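Oxaloacetate acetyl hydrolase (Cryphonectria parasitica, PDB 3LYE) is an enzyme of the phosphoenolpyruvate phosphomutase family, built on a TIM-barrel fold, with four chains in its assembly. Local coordinates at residues G35-E43 / V280-L288; Y177-R185 / Q205-W216. One frame throughout, in Å; residues are numbered along the deposited sequence.

The two contacts lie on opposite sides of the chain's centre, with their own centres about 38 Å apart and their nearest atoms about 24 Å apart. Interaction 1 joins an early barrel helix, 35-43, which follows strand 27-32, to helix 279-285 close to the C-terminus. Interaction 2 is nested inside the chain loop this closes: it pairs helices 177-189 and 203-213, which flank strand 194-197 in sequence. Both contacts involve helices outside the parallel barrel sheet, but their settings differ. Interaction 2 is internal to one chain and packs successive barrel helices against each other, whereas interaction 1 ties the C-terminal region to the barrel beside a second subunit.

Interaction 1 (G35-E43 / V280-L288); sequences GLSARTAME and VRLFEVCGL
With CG of R39 beside its backbone N (chi1 -76°) and the chain bent at chi2 (-69°), the side chain passes over the end of helix 280-285, and CD of R39 comes within 3.4 Å of V285 O. The guanidinium then lies with one face over the C286-G287 peptide, G287 N standing 3.9 Å above the guanidinium plane, over its centre. G287 is the C-prime residue of a Schellman motif, and glycine suits both its positive phi and the closeness of the arginine. NE of R39 donates a hydrogen bond to G62 O of the second subunit. V285 packs against helix 35-43 with both branches: CG1 meets R39 CB at 3.8 Å, while CG2 lies 3.6 Å from E43 OE2. Beside it, L36 CD1 touches C286 SG (4.0 Å), an apolar patch suited to a buried site. E43, extended beyond CG, carries its carboxylate to the second subunit, where OE1 forms a salt bridge to R259 and OE2 a hydrogen bond to Y255. Water connects the polar atoms across the contact: one molecule donates to R39 O and V285 O, both at 2.7 Å, and another links E43 OE1 to R281 NE. The positive charge of R39 over the carbonyl end of a helix is likely to be favourable, and the polar ends of R39 and E43 make this contact part of the subunit interface as well.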
loop_
_atom_site.group_PDB
_atom_site.type_symbol
_atom_site.label_atom_id
_atom_site.label_comp_id
_atom_site.label_asym_id
_atom_site.label_seq_id
_atom_site.Cartn_x
_atom_site.Cartn_y
_atom_site.Cartn_z
ATOM N N GLY A 35 -4.744 -14.556 3.781
ATOM C CA GLY A 35 -6.153 -14.647 4.061
ATOM C C GLY A 35 -6.701 -16.060 4.053
ATOM O O GLY A 35 -7.503 -16.416 4.899
ATOM N N LEU A 36 -6.213 -16.880 3.134
ATOM C CA LEU A 36 -6.677 -18.245 3.046
ATOM C C LEU A 36 -6.271 -19.052 4.274
ATOM O O LEU A 36 -7.085 -19.737 4.879
ATOM C CB LEU A 36 -6.153 -18.887 1.782
ATOM C CG LEU A 36 -6.616 -20.322 1.553
ATOM C CD1 LEU A 36 -8.156 -20.412 1.366
ATOM C CD2 LEU A 36 -5.901 -20.967 0.416
ATOM N N SER A 37 -5.002 -18.987 4.640
ATOM C CA SER A 37 -4.537 -19.727 5.806
ATOM C C SER A 37 -5.267 -19.233 7.072
ATOM O O SER A 37 -5.708 -20.033 7.904
ATOM C CB SER A 37 -3.020 -19.642 5.992
ATOM O OG SER A 37 -2.576 -18.305 6.024
ATOM N N ALA A 38 -5.428 -17.929 7.223
ATOM C CA ALA A 38 -6.130 -17.407 8.384
ATOM C C ALA A 38 -7.601 -17.836 8.411
ATOM O O ALA A 38 -8.129 -18.264 9.450
ATOM C CB ALA A 38 -6.030 -15.892 8.423
ATOM N N ARG A 39 -8.270 -17.745 7.267
ATOM C CA ARG A 39 -9.681 -18.139 7.200
ATOM C C ARG A 39 -9.847 -19.631 7.509
ATOM O O ARG A 39 -10.842 -20.035 8.092
ATOM C CB ARG A 39 -10.242 -17.830 5.812
ATOM C CG ARG A 39 -10.549 -16.364 5.560
ATOM C CD ARG A 39 -11.731 -15.851 6.363
ATOM N NE ARG A 39 -12.194 -14.600 5.781
ATOM C CZ ARG A 39 -13.242 -13.917 6.213
ATOM N NH1 ARG A 39 -13.571 -12.808 5.588
ATOM N NH2 ARG A 39 -13.937 -14.345 7.259
ATOM N N THR A 40 -8.868 -20.431 7.113
ATOM C CA THR A 40 -8.951 -21.872 7.367
ATOM C C THR A 40 -8.821 -22.143 8.875
ATOM O O THR A 40 -9.556 -22.939 9.458
ATOM C CB THR A 40 -7.934 -22.669 6.569
ATOM O OG1 THR A 40 -8.102 -22.392 5.176
ATOM C CG2 THR A 40 -8.128 -24.150 6.719
ATOM N N ALA A 41 -7.876 -21.483 9.523
ATOM C CA ALA A 41 -7.712 -21.633 10.968
ATOM C C ALA A 41 -8.992 -21.199 11.687
ATOM O O ALA A 41 -9.394 -21.790 12.679
ATOM C CB ALA A 41 -6.532 -20.841 11.443
ATOM N N MET A 42 -9.636 -20.150 11.175
ATOM C CA MET A 42 -10.890 -19.642 11.747
ATOM C C MET A 42 -12.012 -20.664 11.568
ATOM O O MET A 42 -12.751 -20.933 12.505
ATOM C CB MET A 42 -11.289 -18.311 11.108
ATOM C CG MET A 42 -10.329 -17.191 11.442
ATOM S SD MET A 42 -10.411 -15.740 10.345
ATOM C CE MET A 42 -11.957 -15.020 10.810
ATOM N N GLU A 43 -12.106 -21.247 10.381
ATOM C CA GLU A 43 -13.118 -22.248 10.069
ATOM C C GLU A 43 -13.020 -23.413 11.059
ATOM O O GLU A 43 -14.036 -23.956 11.509
ATOM C CB GLU A 43 -12.832 -22.856 8.666
ATOM C CG GLU A 43 -13.670 -24.066 8.261
ATOM C CD GLU A 43 -13.226 -24.764 6.964
ATOM O OE1 GLU A 43 -13.930 -25.727 6.557
ATOM O OE2 GLU A 43 -12.225 -24.393 6.341
ATOM N N VAL A 280 -16.829 -22.290 -4.909
ATOM C CA VAL A 280 -17.762 -21.836 -3.881
ATOM C C VAL A 280 -17.310 -22.261 -2.491
ATOM O O VAL A 280 -17.499 -21.494 -1.540
ATOM C CB VAL A 280 -19.257 -22.248 -4.173
ATOM C CG1 VAL A 280 -19.442 -23.741 -4.172
ATOM C CG2 VAL A 280 -20.243 -21.636 -3.204
ATOM N N ARG A 281 -16.742 -23.450 -2.330
ATOM C CA ARG A 281 -16.304 -23.819 -0.992
ATOM C C ARG A 281 -15.204 -22.847 -0.538
ATOM O O ARG A 281 -15.176 -22.427 0.598
ATOM C CB ARG A 281 -15.752 -25.234 -0.947
ATOM C CG ARG A 281 -15.324 -25.658 0.459
ATOM C CD ARG A 281 -15.057 -27.107 0.606
ATOM N NE ARG A 281 -14.390 -27.358 1.887
ATOM C CZ ARG A 281 -13.929 -28.545 2.241
ATOM N NH1 ARG A 281 -14.087 -29.585 1.428
ATOM N NH2 ARG A 281 -13.325 -28.692 3.394
ATOM N N LEU A 282 -14.271 -22.516 -1.429
ATOM C CA LEU A 282 -13.196 -21.583 -1.090
ATOM C C LEU A 282 -13.788 -20.205 -0.742
ATOM O O LEU A 282 -13.346 -19.550 0.198
ATOM C CB LEU A 282 -12.234 -21.481 -2.267
ATOM C CG LEU A 282 -11.440 -22.767 -2.514
ATOM C CD1 LEU A 282 -10.802 -22.731 -3.918
ATOM C CD2 LEU A 282 -10.438 -23.015 -1.378
ATOM N N PHE A 283 -14.812 -19.780 -1.478
ATOM C CA PHE A 283 -15.433 -18.483 -1.193
ATOM C C PHE A 283 -16.104 -18.525 0.171
ATOM O O PHE A 283 -16.059 -17.553 0.926
ATOM C CB PHE A 283 -16.416 -18.075 -2.266
ATOM C CG PHE A 283 -15.802 -17.879 -3.610
ATOM C CD1 PHE A 283 -14.490 -17.438 -3.752
ATOM C CD2 PHE A 283 -16.534 -18.142 -4.755
ATOM C CE1 PHE A 283 -13.925 -17.306 -5.018
ATOM C CE2 PHE A 283 -15.969 -17.980 -6.030
ATOM C CZ PHE A 283 -14.667 -17.574 -6.150
ATOM N N GLU A 284 -16.746 -19.645 0.485
ATOM C CA GLU A 284 -17.399 -19.781 1.775
ATOM C C GLU A 284 -16.354 -19.696 2.909
ATOM O O GLU A 284 -16.576 -19.056 3.925
ATOM C CB GLU A 284 -18.199 -21.091 1.838
ATOM C CG GLU A 284 -19.426 -21.099 0.932
ATOM C CD GLU A 284 -20.070 -22.463 0.768
ATOM O OE1 GLU A 284 -21.253 -22.482 0.357
ATOM O OE2 GLU A 284 -19.394 -23.497 1.003
ATOM N N VAL A 285 -15.210 -20.339 2.712
ATOM C CA VAL A 285 -14.168 -20.297 3.733
ATOM C C VAL A 285 -13.718 -18.845 3.878
ATOM O O VAL A 285 -13.475 -18.354 4.970
ATOM C CB VAL A 285 -12.970 -21.192 3.316
ATOM C CG1 VAL A 285 -11.691 -20.884 4.118
ATOM C CG2 VAL A 285 -13.356 -22.682 3.370
ATOM N N CYS A 286 -13.692 -18.126 2.770
ATOM C CA CYS A 286 -13.261 -16.742 2.745
ATOM C C CYS A 286 -14.331 -15.677 2.953
ATOM O O CYS A 286 -14.191 -14.566 2.444
ATOM C CB CYS A 286 -12.396 -16.475 1.502
ATOM S SG CYS A 286 -10.840 -17.395 1.478
ATOM N N GLY A 287 -15.387 -15.994 3.673
ATOM C CA GLY A 287 -16.393 -14.996 3.980
ATOM C C GLY A 287 -17.546 -14.718 3.071
ATOM O O GLY A 287 -18.179 -13.663 3.176
ATOM N N LEU A 288 -17.904 -15.696 2.255
ATOM C CA LEU A 288 -19.020 -15.472 1.341
ATOM C C LEU A 288 -20.309 -15.221 2.071
ATOM O O LEU A 288 -21.065 -14.339 1.690
ATOM C CB LEU A 288 -19.177 -16.681 0.420
ATOM C CG LEU A 288 -20.347 -16.575 -0.568
ATOM C CD1 LEU A 288 -20.142 -15.436 -1.527
ATOM C CD2 LEU A 288 -20.459 -17.903 -1.332
HETATM O O HOH W 1 -13.339 -19.292 7.542
HETATM O O HOH W 2 -15.287 -25.811 4.218
#

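Interaction 2 (Y177-R185 / Q205-W216); sequences YEECIERLR and QAAAAVAALAPW
Y177 lays its ring alongside the aliphatic part of Q205, with Y177 CD2 3.8 Å from Q205 CG; the two side chains run in opposite directions, and the ring and amide planes are only 4° apart. At the far end of the amide, the backbone N of R201 hydrogen-bonds Q205 OE1. Y177 is a knob in a hole made by Q205, A208, A209 and A212. Three of these four are alanines, small enough to admit a large ring and bring its OH against the A208 backbone, 3.1 Å from A208 C. I181 supports the ring from within its own helix, its CG1 over one face, offset toward the rim of the ring, and sends CD1 across to L213 CD1 at 4.0 Å. L184 and L213 cross at about a right angle, their CD1 atoms 3.5 Å apart in a tight leucine pair. Further along, R185 does two jobs. Its CG packs on L213 CD2, while the rest of the chain, extended from CG to NE, takes NH1 to A212 O in the last turn of the other helix (3.2 Å, N-H...O 146°). I181 CG2 sits 3.5 Å above the centre of that guanidinium and backs it. After the helix, W216 brings CZ3 to 3.8 Å from L184 O, its indole held by a hydrogen bond from NE1 to A192 O. On the barrel side, I181, L184 and A209 all touch L197 of strand 194-197. Two neighbouring helices crossing at -37°, joined through the strand between them, are the arrangement of successive beta-alpha units around a TIM barrel.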
loop_
_atom_site.group_PDB
_atom_site.type_symbol
_atom_site.label_atom_id
_atom_site.label_comp_id
_atom_site.label_asym_id
_atom_site.label_seq_id
_atom_site.Cartn_x
_atom_site.Cartn_y
_atom_site.Cartn_z
ATOM N N TYR A 177 22.196 -20.030 27.809
ATOM C CA TYR A 177 20.977 -20.077 28.586
ATOM C C TYR A 177 20.866 -19.026 29.680
ATOM O O TYR A 177 19.872 -18.312 29.728
ATOM C CB TYR A 177 20.802 -21.485 29.111
ATOM C CG TYR A 177 19.594 -21.710 29.959
ATOM C CD1 TYR A 177 19.678 -21.631 31.318
ATOM C CD2 TYR A 177 18.366 -22.004 29.397
ATOM C CE1 TYR A 177 18.599 -21.851 32.108
ATOM C CE2 TYR A 177 17.262 -22.236 30.184
ATOM C CZ TYR A 177 17.386 -22.137 31.550
ATOM O OH TYR A 177 16.322 -22.350 32.387
ATOM N N GLU A 178 21.877 -18.901 30.531
ATOM C CA GLU A 178 21.841 -17.918 31.611
ATOM C C GLU A 178 21.552 -16.523 31.099
ATOM O O GLU A 178 20.752 -15.815 31.689
ATOM C CB GLU A 178 23.168 -17.893 32.392
ATOM C CG GLU A 178 23.324 -18.933 33.470
ATOM C CD GLU A 178 24.607 -18.716 34.279
ATOM O OE1 GLU A 178 24.780 -17.610 34.862
ATOM O OE2 GLU A 178 25.442 -19.654 34.323
ATOM N N GLU A 179 22.231 -16.116 30.029
ATOM C CA GLU A 179 22.036 -14.796 29.441
ATOM C C GLU A 179 20.578 -14.635 29.004
ATOM O O GLU A 179 19.992 -13.583 29.219
ATOM C CB GLU A 179 22.963 -14.593 28.251
ATOM C CG GLU A 179 22.809 -13.275 27.524
ATOM C CD GLU A 179 23.074 -12.076 28.400
ATOM O OE1 GLU A 179 22.560 -10.980 28.122
ATOM O OE2 GLU A 179 23.823 -12.219 29.372
ATOM N N CYS A 180 19.992 -15.684 28.425
ATOM C CA CYS A 180 18.604 -15.617 27.981
ATOM C C CYS A 180 17.695 -15.358 29.150
ATOM O O CYS A 180 16.817 -14.507 29.072
ATOM C CB CYS A 180 18.161 -16.918 27.317
ATOM S SG CYS A 180 18.844 -17.156 25.685
ATOM N N ILE A 181 17.903 -16.088 30.239
ATOM C CA ILE A 181 17.091 -15.938 31.435
ATOM C C ILE A 181 17.226 -14.527 32.016
ATOM O O ILE A 181 16.227 -13.897 32.393
ATOM C CB ILE A 181 17.478 -17.003 32.500
ATOM C CG1 ILE A 181 17.196 -18.424 31.978
ATOM C CG2 ILE A 181 16.701 -16.800 33.770
ATOM C CD1 ILE A 181 15.776 -18.632 31.414
ATOM N N GLU A 182 18.444 -14.000 32.064
ATOM C CA GLU A 182 18.636 -12.657 32.609
ATOM C C GLU A 182 17.972 -11.614 31.696
ATOM O O GLU A 182 17.420 -10.616 32.175
ATOM C CB GLU A 182 20.122 -12.386 32.843
ATOM C CG GLU A 182 20.759 -13.387 33.836
ATOM C CD GLU A 182 22.185 -13.044 34.215
ATOM O OE1 GLU A 182 22.737 -12.092 33.629
ATOM O OE2 GLU A 182 22.754 -13.729 35.097
ATOM N N ARG A 183 18.015 -11.828 30.390
ATOM C CA ARG A 183 17.386 -10.882 29.460
ATOM C C ARG A 183 15.875 -10.883 29.603
ATOM O O ARG A 183 15.239 -9.847 29.530
ATOM C CB ARG A 183 17.725 -11.214 28.017
ATOM C CG ARG A 183 19.090 -10.794 27.651
ATOM C CD ARG A 183 19.497 -11.139 26.220
ATOM N NE ARG A 183 20.831 -10.619 26.008
ATOM C CZ ARG A 183 21.226 -9.832 25.016
ATOM N NH1 ARG A 183 20.419 -9.515 24.021
ATOM N NH2 ARG A 183 22.471 -9.384 24.998
ATOM N N LEU A 184 15.315 -12.059 29.807
ATOM C CA LEU A 184 13.884 -12.208 29.964
ATOM C C LEU A 184 13.457 -11.574 31.285
ATOM O O LEU A 184 12.449 -10.881 31.341
ATOM C CB LEU A 184 13.469 -13.661 29.859
ATOM C CG LEU A 184 13.574 -14.243 28.443
ATOM C CD1 LEU A 184 13.253 -15.751 28.529
ATOM C CD2 LEU A 184 12.673 -13.550 27.454
ATOM N N ARG A 185 14.221 -11.800 32.346
ATOM C CA ARG A 185 13.872 -11.194 33.625
ATOM C C ARG A 185 13.913 -9.669 33.492
ATOM O O ARG A 185 13.044 -8.949 34.022
ATOM C CB ARG A 185 14.834 -11.625 34.721
ATOM C CG ARG A 185 14.585 -12.985 35.211
ATOM C CD ARG A 185 15.420 -13.270 36.436
ATOM N NE ARG A 185 15.150 -14.626 36.894
ATOM C CZ ARG A 185 16.067 -15.557 37.120
ATOM N NH1 ARG A 185 15.672 -16.756 37.531
ATOM N NH2 ARG A 185 17.366 -15.288 36.962
ATOM N N GLN A 205 15.661 -28.306 28.604
ATOM C CA GLN A 205 15.961 -26.894 28.646
ATOM C C GLN A 205 14.689 -26.063 28.584
ATOM O O GLN A 205 14.586 -25.046 29.258
ATOM C CB GLN A 205 16.906 -26.564 27.517
ATOM C CG GLN A 205 17.439 -25.193 27.500
ATOM C CD GLN A 205 18.308 -25.016 26.300
ATOM O OE1 GLN A 205 17.836 -25.107 25.168
ATOM N NE2 GLN A 205 19.600 -24.800 26.529
ATOM N N ALA A 206 13.704 -26.523 27.815
ATOM C CA ALA A 206 12.443 -25.787 27.700
ATOM C C ALA A 206 11.711 -25.752 29.047
ATOM O O ALA A 206 11.258 -24.689 29.479
ATOM C CB ALA A 206 11.543 -26.409 26.629
ATOM N N ALA A 207 11.639 -26.897 29.727
ATOM C CA ALA A 207 10.947 -26.962 31.012
ATOM C C ALA A 207 11.639 -26.139 32.085
ATOM O O ALA A 207 10.989 -25.579 32.984
ATOM C CB ALA A 207 10.815 -28.405 31.476
ATOM N N ALA A 208 12.961 -26.049 31.973
ATOM C CA ALA A 208 13.757 -25.299 32.933
ATOM C C ALA A 208 13.561 -23.809 32.769
ATOM O O ALA A 208 13.552 -23.078 33.761
ATOM C CB ALA A 208 15.221 -25.654 32.793
ATOM N N ALA A 209 13.420 -23.342 31.539
ATOM C CA ALA A 209 13.222 -21.912 31.332
ATOM C C ALA A 209 11.883 -21.524 31.957
ATOM O O ALA A 209 11.752 -20.474 32.587
ATOM C CB ALA A 209 13.229 -21.573 29.858
ATOM N N VAL A 210 10.878 -22.375 31.771
ATOM C CA VAL A 210 9.566 -22.096 32.335
ATOM C C VAL A 210 9.686 -21.983 33.868
ATOM O O VAL A 210 9.138 -21.068 34.487
ATOM C CB VAL A 210 8.540 -23.181 31.980
ATOM C CG1 VAL A 210 7.277 -22.951 32.796
ATOM C CG2 VAL A 210 8.224 -23.184 30.478
ATOM N N ALA A 211 10.391 -22.926 34.480
ATOM C CA ALA A 211 10.552 -22.890 35.926
ATOM C C ALA A 211 11.391 -21.696 36.424
ATOM O O ALA A 211 11.156 -21.148 37.514
ATOM C CB ALA A 211 11.183 -24.189 36.405
ATOM N N ALA A 212 12.356 -21.266 35.623
ATOM C CA ALA A 212 13.212 -20.159 36.023
ATOM C C ALA A 212 12.486 -18.842 36.034
ATOM O O ALA A 212 12.838 -17.938 36.811
ATOM C CB ALA A 212 14.376 -20.054 35.084
ATOM N N LEU A 213 11.509 -18.703 35.146
ATOM C CA LEU A 213 10.743 -17.460 35.058
ATOM C C LEU A 213 9.377 -17.513 35.742
ATOM O O LEU A 213 8.727 -16.487 35.889
ATOM C CB LEU A 213 10.605 -17.044 33.579
ATOM C CG LEU A 213 11.986 -16.506 33.197
ATOM C CD1 LEU A 213 12.320 -16.721 31.765
ATOM C CD2 LEU A 213 12.096 -15.037 33.613
ATOM N N ALA A 214 8.956 -18.694 36.188
ATOM C CA ALA A 214 7.657 -18.835 36.849
ATOM C C ALA A 214 7.534 -17.805 37.975
ATOM O O ALA A 214 8.479 -17.608 38.745
ATOM C CB ALA A 214 7.526 -20.216 37.429
ATOM N N PRO A 215 6.340 -17.234 38.165
ATOM C CA PRO A 215 5.087 -17.457 37.447
ATOM C C PRO A 215 4.880 -16.602 36.195
ATOM O O PRO A 215 3.780 -16.594 35.653
ATOM C CB PRO A 215 4.049 -17.041 38.484
ATOM C CG PRO A 215 4.698 -15.927 39.195
ATOM C CD PRO A 215 6.165 -16.288 39.286
ATOM N N TRP A 216 5.900 -15.901 35.723
ATOM C CA TRP A 216 5.742 -15.061 34.534
ATOM C C TRP A 216 5.579 -16.022 33.372
ATOM O O TRP A 216 6.397 -16.922 33.195
ATOM C CB TRP A 216 6.947 -14.159 34.396
ATOM C CG TRP A 216 6.870 -13.094 33.352
ATOM C CD1 TRP A 216 5.993 -12.058 33.298
ATOM C CD2 TRP A 216 7.752 -12.930 32.253
ATOM N NE1 TRP A 216 6.265 -11.260 32.215
ATOM C CE2 TRP A 216 7.348 -11.773 31.558
ATOM C CE3 TRP A 216 8.851 -13.658 31.781
ATOM C CZ2 TRP A 216 8.013 -11.314 30.435
ATOM C CZ3 TRP A 216 9.530 -13.191 30.708
ATOM C CH2 TRP A 216 9.090 -12.043 30.004
#